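Local coordinates for sugar ABC transporter, sugar-binding protein (Streptococcus pneumoniae, PDB 2HEU) that probably captures sugars, perhaps of the raffinose type, outside the cell membrane and hands them to an ABC transporter for uptake, at residues 99-104 and 307-312; 122-127 and 314-319; 21-26 and 294-299. All coordinates share one frame; numbering follows the deposited sequence. Where two conformers were deposited one is given.

Interaction 1: 99-104 and 307-312; sequences KDYLKR and EANAFV. With NA (sodium ion), chain E.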
loop_
_atom_site.group_PDB
_atom_site.type_symbol
_atom_site.label_atom_id
_atom_site.label_comp_id
_atom_site.label_asym_id
_atom_site.label_seq_id
_atom_site.Cartn_x
_atom_site.Cartn_y
_atom_site.Cartn_z
ATOM N N LYS A 99 23.723 7.586 4.124
ATOM C CA LYS A 99 23.249 8.851 4.686
ATOM C C LYS A 99 22.922 8.606 6.095
ATOM O O LYS A 99 22.183 7.669 6.433
ATOM C CB LYS A 99 22.037 9.334 3.941
ATOM C CG LYS A 99 22.181 9.630 2.490
ATOM C CD LYS A 99 23.116 10.746 2.146
ATOM C CE LYS A 99 23.040 11.020 0.652
ATOM N NZ LYS A 99 24.062 12.086 0.360
ATOM N N ASP A 100 23.379 9.462 6.970
ATOM C CA ASP A 100 23.039 9.323 8.369
ATOM C C ASP A 100 21.515 9.385 8.586
ATOM O O ASP A 100 20.992 8.657 9.459
ATOM C CB ASP A 100 23.779 10.338 9.242
ATOM C CG ASP A 100 25.310 10.083 9.324
ATOM O OD1 ASP A 100 25.842 9.025 8.952
ATOM O OD2 ASP A 100 25.953 11.000 9.792
ATOM N N TYR A 101 20.824 10.214 7.842
ATOM C CA TYR A 101 19.410 10.377 8.054
ATOM C C TYR A 101 18.631 9.095 7.712
ATOM O O TYR A 101 17.505 8.914 8.172
ATOM C CB TYR A 101 18.845 11.589 7.247
ATOM C CG TYR A 101 18.983 11.620 5.764
ATOM C CD1 TYR A 101 19.827 12.556 5.190
ATOM C CD2 TYR A 101 18.305 10.764 4.938
ATOM C CE1 TYR A 101 20.015 12.600 3.867
ATOM C CE2 TYR A 101 18.395 10.822 3.572
ATOM C CZ TYR A 101 19.252 11.796 3.006
ATOM O OH TYR A 101 19.341 11.829 1.637
ATOM N N LEU A 102 19.234 8.213 6.909
ATOM C CA LEU A 102 18.543 6.952 6.578
ATOM C C LEU A 102 18.368 6.093 7.830
ATOM O O LEU A 102 17.411 5.276 7.873
ATOM C CB LEU A 102 19.249 6.237 5.440
ATOM C CG LEU A 102 18.597 5.069 4.776
ATOM C CD1 LEU A 102 17.277 5.478 4.172
ATOM C CD2 LEU A 102 19.491 4.407 3.789
ATOM N N LYS A 103 19.207 6.251 8.822
ATOM C CA LYS A 103 19.111 5.484 10.033
ATOM C C LYS A 103 17.798 5.769 10.812
ATOM O O LYS A 103 17.413 5.022 11.712
ATOM C CB LYS A 103 20.318 5.730 10.927
ATOM C CG LYS A 103 21.643 5.375 10.236
ATOM C CD LYS A 103 21.656 3.944 9.611
ATOM C CE LYS A 103 21.355 2.723 10.545
ATOM N NZ LYS A 103 21.429 1.296 9.881
ATOM N N ARG A 104 17.113 6.865 10.469
ATOM C CA ARG A 104 15.823 7.240 11.031
ATOM C C ARG A 104 14.664 6.421 10.477
ATOM O O ARG A 104 13.573 6.516 11.049
ATOM C CB ARG A 104 15.553 8.735 10.900
ATOM C CG ARG A 104 16.641 9.581 11.553
ATOM C CD ARG A 104 16.543 11.007 11.137
ATOM N NE ARG A 104 17.564 11.816 11.818
ATOM C CZ ARG A 104 17.795 13.077 11.551
ATOM N NH1 ARG A 104 17.068 13.660 10.621
ATOM N NH2 ARG A 104 18.752 13.729 12.253
ATOM N N GLU A 307 21.410 20.924 -0.917
ATOM C CA GLU A 307 20.084 21.434 -0.664
ATOM C C GLU A 307 19.032 20.340 -0.810
ATOM O O GLU A 307 18.102 20.237 -0.002
ATOM C CB GLU A 307 19.768 22.610 -1.554
ATOM C CG GLU A 307 20.638 23.869 -1.268
ATOM C CD GLU A 307 22.054 23.853 -1.781
ATOM O OE1 GLU A 307 22.410 22.990 -2.603
ATOM O OE2 GLU A 307 22.709 24.796 -1.485
ATOM N N ALA A 308 19.186 19.504 -1.811
ATOM C CA ALA A 308 18.269 18.365 -2.024
ATOM C C ALA A 308 18.329 17.422 -0.784
ATOM O O ALA A 308 17.323 16.975 -0.294
ATOM C CB ALA A 308 18.591 17.663 -3.335
ATOM N N ASN A 309 19.534 17.060 -0.391
ATOM C CA ASN A 309 19.704 16.213 0.747
ATOM C C ASN A 309 19.168 16.862 2.026
ATOM O O ASN A 309 18.591 16.201 2.868
ATOM C CB ASN A 309 21.167 15.764 0.944
ATOM C CG ASN A 309 21.500 14.599 0.044
ATOM O OD1 ASN A 309 22.027 14.799 -1.101
ATOM N ND2 ASN A 309 21.223 13.416 0.443
ATOM N N ALA A 310 19.335 18.175 2.170
ATOM C CA ALA A 310 18.811 18.852 3.353
ATOM C C ALA A 310 17.297 18.759 3.342
ATOM O O ALA A 310 16.720 18.664 4.460
ATOM C CB ALA A 310 19.262 20.341 3.359
ATOM N N PHE A 311 16.672 18.876 2.211
ATOM C CA PHE A 311 15.205 18.764 2.215
ATOM C C PHE A 311 14.720 17.373 2.641
ATOM O O PHE A 311 13.780 17.235 3.426
ATOM C CB PHE A 311 14.667 19.183 0.806
ATOM C CG PHE A 311 13.177 19.261 0.694
ATOM C CD1 PHE A 311 12.502 20.208 1.393
ATOM C CD2 PHE A 311 12.479 18.384 -0.075
ATOM C CE1 PHE A 311 11.148 20.367 1.256
ATOM C CE2 PHE A 311 11.104 18.516 -0.141
ATOM C CZ PHE A 311 10.430 19.503 0.505
ATOM N N VAL A 312 15.391 16.352 2.094
ATOM C CA VAL A 312 15.065 14.973 2.478
ATOM C C VAL A 312 15.323 14.774 4.000
ATOM O O VAL A 312 14.477 14.226 4.724
ATOM C CB VAL A 312 15.826 13.995 1.660
ATOM C CG1 VAL A 312 15.571 12.538 2.112
ATOM C CG2 VAL A 312 15.449 14.127 0.151
HETATM NA NA NA E . 17.283 3.582 13.557
HETATM O O HOH W 1 16.826 1.952 11.843
HETATM O O HOH W 2 18.597 5.242 14.543
HETATM O O HOH W 3 19.404 2.625 13.151
#
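Tyr-101 meets helix 305-315 through its ring: CE2 lies 3.6 Å from CG1 of Val-312, an apolar contact, the two side chains crossing at about a right angle. The Asn-309 side chain lies between Lys-99 and the hydroxyl end of Tyr-101. CB of Lys-99 lies 3.7 Å above the plane of the Tyr-101 ring, over its centre, and NZ of Lys-99 has a firm partner in a salt bridge to Glu-94. The Tyr-101 ring reaches the helix with CG between the backbone N and carbonyl carbon (chi1 59°), and Ile-298 of strand 295-298 packs against both Tyr-101 and Val-312. A long aromatic residue suits a place where a loop must span to a helix. The 3-10 turn 100-104 also turns the O of Lys-103 to a sodium ion at 2.3 Å; three waters and Glu-335 OE1 are further ligands. The whole is an irregular loop closing over a helix of the alpha/beta lobe of a bacterial solute-binding protein, with a cation site at the turn's far end.

Interaction 2: 122-127 and 314-319; sequences VPFTAN and YMTRPE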
loop_
_atom_site.group_PDB
_atom_site.type_symbol
_atom_site.label_atom_id
_atom_site.label_comp_id
_atom_site.label_asym_id
_atom_site.label_seq_id
_atom_site.Cartn_x
_atom_site.Cartn_y
_atom_site.Cartn_z
ATOM N N VAL A 122 13.832 6.968 0.332
ATOM C CA VAL A 122 13.412 7.047 1.745
ATOM C C VAL A 122 11.902 6.856 1.823
ATOM O O VAL A 122 11.145 7.758 1.375
ATOM C CB VAL A 122 13.760 8.425 2.388
ATOM C CG1 VAL A 122 13.375 8.440 3.800
ATOM C CG2 VAL A 122 15.286 8.692 2.189
ATOM N N PRO A 123 11.443 5.697 2.290
ATOM C CA PRO A 123 9.978 5.552 2.452
ATOM C C PRO A 123 9.616 6.166 3.802
ATOM O O PRO A 123 9.981 5.626 4.841
ATOM C CB PRO A 123 9.728 4.015 2.313
ATOM C CG PRO A 123 11.147 3.399 2.069
ATOM C CD PRO A 123 12.122 4.411 2.553
ATOM N N PHE A 124 8.991 7.328 3.779
ATOM C CA PHE A 124 8.494 7.985 5.000
ATOM C C PHE A 124 7.234 7.334 5.463
ATOM O O PHE A 124 7.041 7.197 6.680
ATOM C CB PHE A 124 8.217 9.483 4.725
ATOM C CG PHE A 124 9.417 10.261 4.329
ATOM C CD1 PHE A 124 10.224 10.800 5.276
ATOM C CD2 PHE A 124 9.793 10.445 2.985
ATOM C CE1 PHE A 124 11.340 11.545 4.943
ATOM C CE2 PHE A 124 10.895 11.153 2.644
ATOM C CZ PHE A 124 11.669 11.703 3.619
ATOM N N THR A 125 6.257 7.074 4.573
ATOM C CA THR A 125 5.032 6.440 4.933
ATOM C C THR A 125 4.765 5.303 3.988
ATOM O O THR A 125 5.386 5.175 2.917
ATOM C CB THR A 125 3.849 7.367 4.878
ATOM O OG1 THR A 125 3.599 7.750 3.522
ATOM C CG2 THR A 125 4.021 8.618 5.794
ATOM N N ALA A 126 3.845 4.411 4.381
ATOM C CA ALA A 126 3.426 3.314 3.521
ATOM C C ALA A 126 1.973 3.092 3.675
ATOM O O ALA A 126 1.379 3.467 4.677
ATOM C CB ALA A 126 4.158 2.012 3.901
ATOM N N ASN A 127 1.359 2.458 2.678
ATOM C CA ASN A 127 0.050 1.932 2.830
ATOM C C ASN A 127 0.054 0.508 3.414
ATOM O O ASN A 127 1.089 -0.095 3.571
ATOM C CB ASN A 127 -0.772 2.090 1.531
ATOM C CG ASN A 127 -0.108 1.511 0.339
ATOM O OD1 ASN A 127 0.468 0.426 0.359
ATOM N ND2 ASN A 127 -0.138 2.233 -0.726
ATOM N N TYR A 314 15.305 16.936 6.399
ATOM C CA TYR A 314 14.366 17.651 7.176
ATOM C C TYR A 314 13.099 16.804 7.414
ATOM O O TYR A 314 12.590 16.747 8.552
ATOM C CB TYR A 314 13.963 18.997 6.449
ATOM C CG TYR A 314 13.133 19.901 7.245
ATOM C CD1 TYR A 314 11.829 20.188 6.938
ATOM C CD2 TYR A 314 13.664 20.571 8.338
ATOM C CE1 TYR A 314 11.090 21.055 7.633
ATOM C CE2 TYR A 314 12.921 21.488 9.078
ATOM C CZ TYR A 314 11.635 21.703 8.730
ATOM O OH TYR A 314 10.822 22.539 9.466
ATOM N N MET A 315 12.615 16.140 6.359
ATOM C CA MET A 315 11.403 15.349 6.497
ATOM C C MET A 315 11.584 14.127 7.370
ATOM O O MET A 315 10.578 13.569 7.871
ATOM C CB MET A 315 10.900 14.989 5.094
ATOM C CG MET A 315 9.463 14.438 5.053
ATOM S SD MET A 315 8.331 15.787 5.209
ATOM C CE MET A 315 7.911 15.102 6.023
ATOM N N THR A 316 12.818 13.631 7.535
ATOM C CA THR A 316 13.084 12.509 8.436
ATOM C C THR A 316 13.071 12.883 9.940
ATOM O O THR A 316 13.149 11.999 10.769
ATOM C CB THR A 316 14.365 11.786 8.107
ATOM O OG1 THR A 316 15.520 12.625 8.477
ATOM C CG2 THR A 316 14.546 11.279 6.691
ATOM N N ARG A 317 13.062 14.177 10.238
ATOM C CA ARG A 317 13.057 14.583 11.632
ATOM C C ARG A 317 11.683 14.279 12.250
ATOM O O ARG A 317 10.664 14.547 11.616
ATOM C CB ARG A 317 13.303 16.087 11.735
ATOM C CG ARG A 317 14.661 16.487 11.245
ATOM C CD ARG A 317 14.845 17.964 11.288
ATOM N NE ARG A 317 16.100 18.351 10.724
ATOM C CZ ARG A 317 16.586 19.588 10.723
ATOM N NH1 ARG A 317 15.839 20.550 11.278
ATOM N NH2 ARG A 317 17.687 19.853 10.105
ATOM N N PRO A 318 11.608 13.743 13.469
ATOM C CA PRO A 318 10.302 13.364 14.008
ATOM C C PRO A 318 9.348 14.451 14.107
ATOM O O PRO A 318 8.179 14.266 13.785
ATOM C CB PRO A 318 10.670 12.817 15.408
ATOM C CG PRO A 318 12.051 12.911 15.582
ATOM C CD PRO A 318 12.730 13.381 14.349
ATOM N N GLU A 319 9.797 15.675 14.494
ATOM C CA GLU A 319 8.851 16.737 14.651
ATOM C C GLU A 319 8.337 17.355 13.326
ATOM O O GLU A 319 7.349 18.080 13.293
ATOM C CB GLU A 319 9.568 17.859 15.508
ATOM C CG GLU A 319 10.807 18.551 14.868
ATOM C CD GLU A 319 12.130 17.795 14.948
ATOM O OE1 GLU A 319 12.174 16.664 15.469
ATOM O OE2 GLU A 319 13.192 18.432 14.689
#
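The Phe-124 ring is sandwiched: CG of Met-315 stands 3.5 Å above one face, offset toward the rim, and on the opposite face CG1 of Val-122, two residues back in its own segment, lies 3.7 Å from the plane. At the edge, close to the ring plane, CE1 comes 3.6 Å from the backbone N of Thr-316. The ring of Trp-296 meets it edge-to-face from the adjoining strand.

The Met-315 contact is a CH-pi approach, with CG 3.8 Å from the ring centroid of Phe-124. Farther out along nearly the same normal, SD sits 5.4 Å from that centroid, a distant Met-aromatic contact. With CG anti to the backbone N (chi1 -167°) and a bend at chi2, the chain of Met-315 lays its methylenes, rather than its sulfur, against the aromatic face. Methionine suits the place because an unbranched chain can lay two methylenes flat on a ring. Thr-316 splits its duties: its methyl CG2 rests 3.7 Å from CE1 of Phe-124, while OG1 turns to the O of Glu-313.

Strand 122-123 is an outermost strand of the five-stranded sheet, and beyond it the chain runs on to strand 129-134 of another sheet. This is consistent with a hinge segment between the two lobes of a periplasmic-binding-protein fold. Thr-125 and Asn-127 bond to Leu-294 and Ala-291 along this passage.

Between its two helices segment 314-319 makes a sharp turn. Arg-317 takes the N-cap position, and Pro-318, which has no N-H to give, fits the first turn of the new helix. The guanidinium of Arg-317 has CD2 of Tyr-314 3.6 Å from one face.

Interaction 3: 21-26 and 294-299; sequences IEYFNQ and LAWSIS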
loop_
_atom_site.group_PDB
_atom_site.type_symbol
_atom_site.label_atom_id
_atom_site.label_comp_id
_atom_site.label_asym_id
_atom_site.label_seq_id
_atom_site.Cartn_x
_atom_site.Cartn_y
_atom_site.Cartn_z
ATOM N N ILE A 21 15.367 24.372 -5.606
ATOM C CA ILE A 21 15.229 22.981 -5.994
ATOM C C ILE A 21 13.769 22.675 -6.207
ATOM O O ILE A 21 12.881 23.347 -5.724
ATOM C CB ILE A 21 15.826 22.080 -4.919
ATOM C CG1 ILE A 21 15.198 22.229 -3.566
ATOM C CG2 ILE A 21 17.391 22.225 -4.877
ATOM C CD1 ILE A 21 15.540 21.163 -2.545
ATOM N N GLU A 22 13.528 21.612 -6.996
ATOM C CA GLU A 22 12.199 21.112 -7.275
ATOM C C GLU A 22 11.916 19.864 -6.485
ATOM O O GLU A 22 12.729 18.957 -6.425
ATOM C CB GLU A 22 12.072 20.732 -8.743
ATOM C CG GLU A 22 10.725 20.170 -9.111
ATOM C CD GLU A 22 10.495 19.782 -10.500
ATOM O OE1 GLU A 22 11.337 20.149 -11.364
ATOM O OE2 GLU A 22 9.502 19.132 -10.851
ATOM N N TYR A 23 10.744 19.836 -5.860
ATOM C CA TYR A 23 10.162 18.620 -5.231
ATOM C C TYR A 23 8.992 18.225 -6.107
ATOM O O TYR A 23 7.961 18.926 -6.166
ATOM C CB TYR A 23 9.739 18.863 -3.783
ATOM C CG TYR A 23 8.906 17.729 -3.282
ATOM C CD1 TYR A 23 9.308 16.419 -3.410
ATOM C CD2 TYR A 23 7.639 17.953 -2.746
ATOM C CE1 TYR A 23 8.468 15.378 -3.024
ATOM C CE2 TYR A 23 6.817 16.901 -2.366
ATOM C CZ TYR A 23 7.238 15.614 -2.532
ATOM O OH TYR A 23 6.413 14.544 -2.230
ATOM N N PHE A 24 9.140 17.074 -6.780
ATOM C CA PHE A 24 8.077 16.561 -7.678
ATOM C C PHE A 24 7.162 15.639 -6.848
ATOM O O PHE A 24 7.536 14.535 -6.495
ATOM C CB PHE A 24 8.712 15.805 -8.846
ATOM C CG PHE A 24 7.748 15.344 -9.880
ATOM C CD1 PHE A 24 7.391 16.149 -10.979
ATOM C CD2 PHE A 24 7.149 14.076 -9.797
ATOM C CE1 PHE A 24 6.513 15.692 -11.989
ATOM C CE2 PHE A 24 6.307 13.652 -10.786
ATOM C CZ PHE A 24 6.000 14.459 -11.850
ATOM N N ASN A 25 5.998 16.172 -6.488
ATOM C CA ASN A 25 5.094 15.470 -5.584
ATOM C C ASN A 25 4.118 14.587 -6.342
ATOM O O ASN A 25 3.603 14.979 -7.397
ATOM C CB ASN A 25 4.298 16.549 -4.858
ATOM C CG ASN A 25 3.428 15.956 -3.761
ATOM O OD1 ASN A 25 3.852 15.083 -2.986
ATOM N ND2 ASN A 25 2.237 16.500 -3.604
ATOM N N GLN A 26 3.776 13.457 -5.765
ATOM C CA GLN A 26 2.672 12.616 -6.271
ATOM C C GLN A 26 1.532 12.522 -5.214
ATOM O O GLN A 26 0.469 12.018 -5.543
ATOM C CB GLN A 26 3.076 11.252 -6.751
ATOM C CG GLN A 26 4.045 11.358 -7.935
ATOM C CD GLN A 26 4.186 10.105 -8.686
ATOM O OE1 GLN A 26 3.160 9.619 -9.299
ATOM N NE2 GLN A 26 5.363 9.569 -8.759
ATOM N N LEU A 294 4.430 8.257 0.712
ATOM C CA LEU A 294 5.380 9.400 0.734
ATOM C C LEU A 294 6.758 8.836 0.786
ATOM O O LEU A 294 7.161 8.239 1.807
ATOM C CB LEU A 294 5.071 10.311 1.921
ATOM C CG LEU A 294 5.847 11.677 1.811
ATOM C CD1 LEU A 294 5.187 12.611 0.779
ATOM C CD2 LEU A 294 5.972 12.341 3.168
ATOM N N ALA A 295 7.466 8.902 -0.333
ATOM C CA ALA A 295 8.683 8.103 -0.543
ATOM C C ALA A 295 9.485 8.889 -1.553
ATOM O O ALA A 295 9.022 9.151 -2.640
ATOM C CB ALA A 295 8.362 6.709 -1.024
ATOM N N TRP A 296 10.707 9.295 -1.143
ATOM C CA TRP A 296 11.503 10.247 -1.935
ATOM C C TRP A 296 12.839 9.700 -2.328
ATOM O O TRP A 296 13.545 9.037 -1.567
ATOM C CB TRP A 296 11.744 11.555 -1.175
ATOM C CG TRP A 296 10.550 12.360 -0.806
ATOM C CD1 TRP A 296 9.236 12.148 -1.203
ATOM C CD2 TRP A 296 10.473 13.489 0.062
ATOM N NE1 TRP A 296 8.423 13.078 -0.650
ATOM C CE2 TRP A 296 9.159 13.964 0.108
ATOM C CE3 TRP A 296 11.480 14.197 0.755
ATOM C CZ2 TRP A 296 8.769 15.088 0.855
ATOM C CZ3 TRP A 296 11.090 15.308 1.468
ATOM C CH2 TRP A 296 9.763 15.735 1.518
ATOM N N SER A 297 13.218 10.078 -3.555
ATOM C CA SER A 297 14.547 9.834 -4.136
ATOM C C SER A 297 15.166 11.179 -4.590
ATOM O O SER A 297 14.415 12.159 -4.765
ATOM C CB SER A 297 14.435 8.877 -5.309
ATOM O OG SER A 297 13.962 7.597 -4.906
ATOM N N ILE A 298 16.469 11.200 -4.720
ATOM C CA ILE A 298 17.189 12.427 -5.110
ATOM C C ILE A 298 17.820 12.192 -6.432
ATOM O O ILE A 298 18.462 11.169 -6.669
ATOM C CB ILE A 298 18.243 12.787 -4.062
ATOM C CG1 ILE A 298 17.629 12.985 -2.670
ATOM C CG2 ILE A 298 19.040 14.026 -4.506
ATOM C CD1 ILE A 298 18.668 13.261 -1.604
ATOM N N SER A 299 17.680 13.143 -7.372
ATOM C CA SER A 299 18.408 13.010 -8.636
ATOM C C SER A 299 19.917 12.912 -8.413
ATOM O O SER A 299 20.526 13.725 -7.721
ATOM C CB SER A 299 18.142 14.255 -9.487
ATOM O OG SER A 299 18.928 14.184 -10.670
#
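The rings of Tyr-23 and Trp-296 meet obliquely, the Tyr-23 ring and the five-membered ring of Trp-296 inclined at 49°, with centroids 4.6 Å apart. The tilt brings one corner of the phenol down onto the indole: CE1 of Tyr-23 lies 3.2 Å above the Trp-296 ring plane, offset toward the rim. Its approach to CE2 of Trp-296 is 3.5 Å, so the apolar packing is close.

The same slant places the indole N-H near the phenol oxygen, and NE1 of Trp-296 donates to OH of Tyr-23 over 2.9 Å. The bond is weak, because the hydrogen points well off the line (123°). The hydroxyl in turn gives its own proton, also weakly, to OD1 of Asn-25 at 2.7 Å. Tyrosine suits this spot because its OH can accept from one side chain and donate to another, so that two buried polar groups are paired within an apolar layer. Asn-25 OD1 is held by a second donor, the N of Lys-27.

Tyr-23 swings its ring away from its own N (chi1 168°) and along the strand toward Asn-25, whose backbone N lies over the centre of the ring. CD1 of Leu-294 closes the hydroxyl end, 3.8 Å from OH of Tyr-23.

Strands 19-24 and 295-298 are not neighbours: strand 74-76 lies between them, and Val-74 touches both aromatic residues. The sheet order 48-53, 19-24, 74-76, 295-298, 122-123, with 295-298 antiparallel to its neighbours, is that of type II periplasmic binding proteins. On this face Trp-296 meets Phe-311 of helix 305-315 with nearly parallel rings and also touches Met-315, while Tyr-23 packs on Val-50 of strand 48-53.

The three contacts form one continuous patch, their centres 10 to 12 Å apart. Interactions 1 and 2 share helix 305-315 and are joined by a probable hydrogen bond from Arg-104 NH1 to Thr-316 OG1 (2.8 Å). Interaction 3 is tied to interaction 2 through the sheet, where Val-122 N and Trp-296 O, 2.8 Å apart, probably bond between neighbouring strands. Trp-296 of interaction 3 also touches helix 305-315: its CH2 is 3.5 Å from CE2 of Phe-311 and its CZ3 is 3.6 Å from CB of Met-315. Ile-298 CD1, 3.6 Å from Tyr-101 OH, links interaction 3 directly to interaction 1. The sodium ion belongs to interaction 1, about 10 Å from the Thr-316 side chain. No sugar is bound in this apo structure.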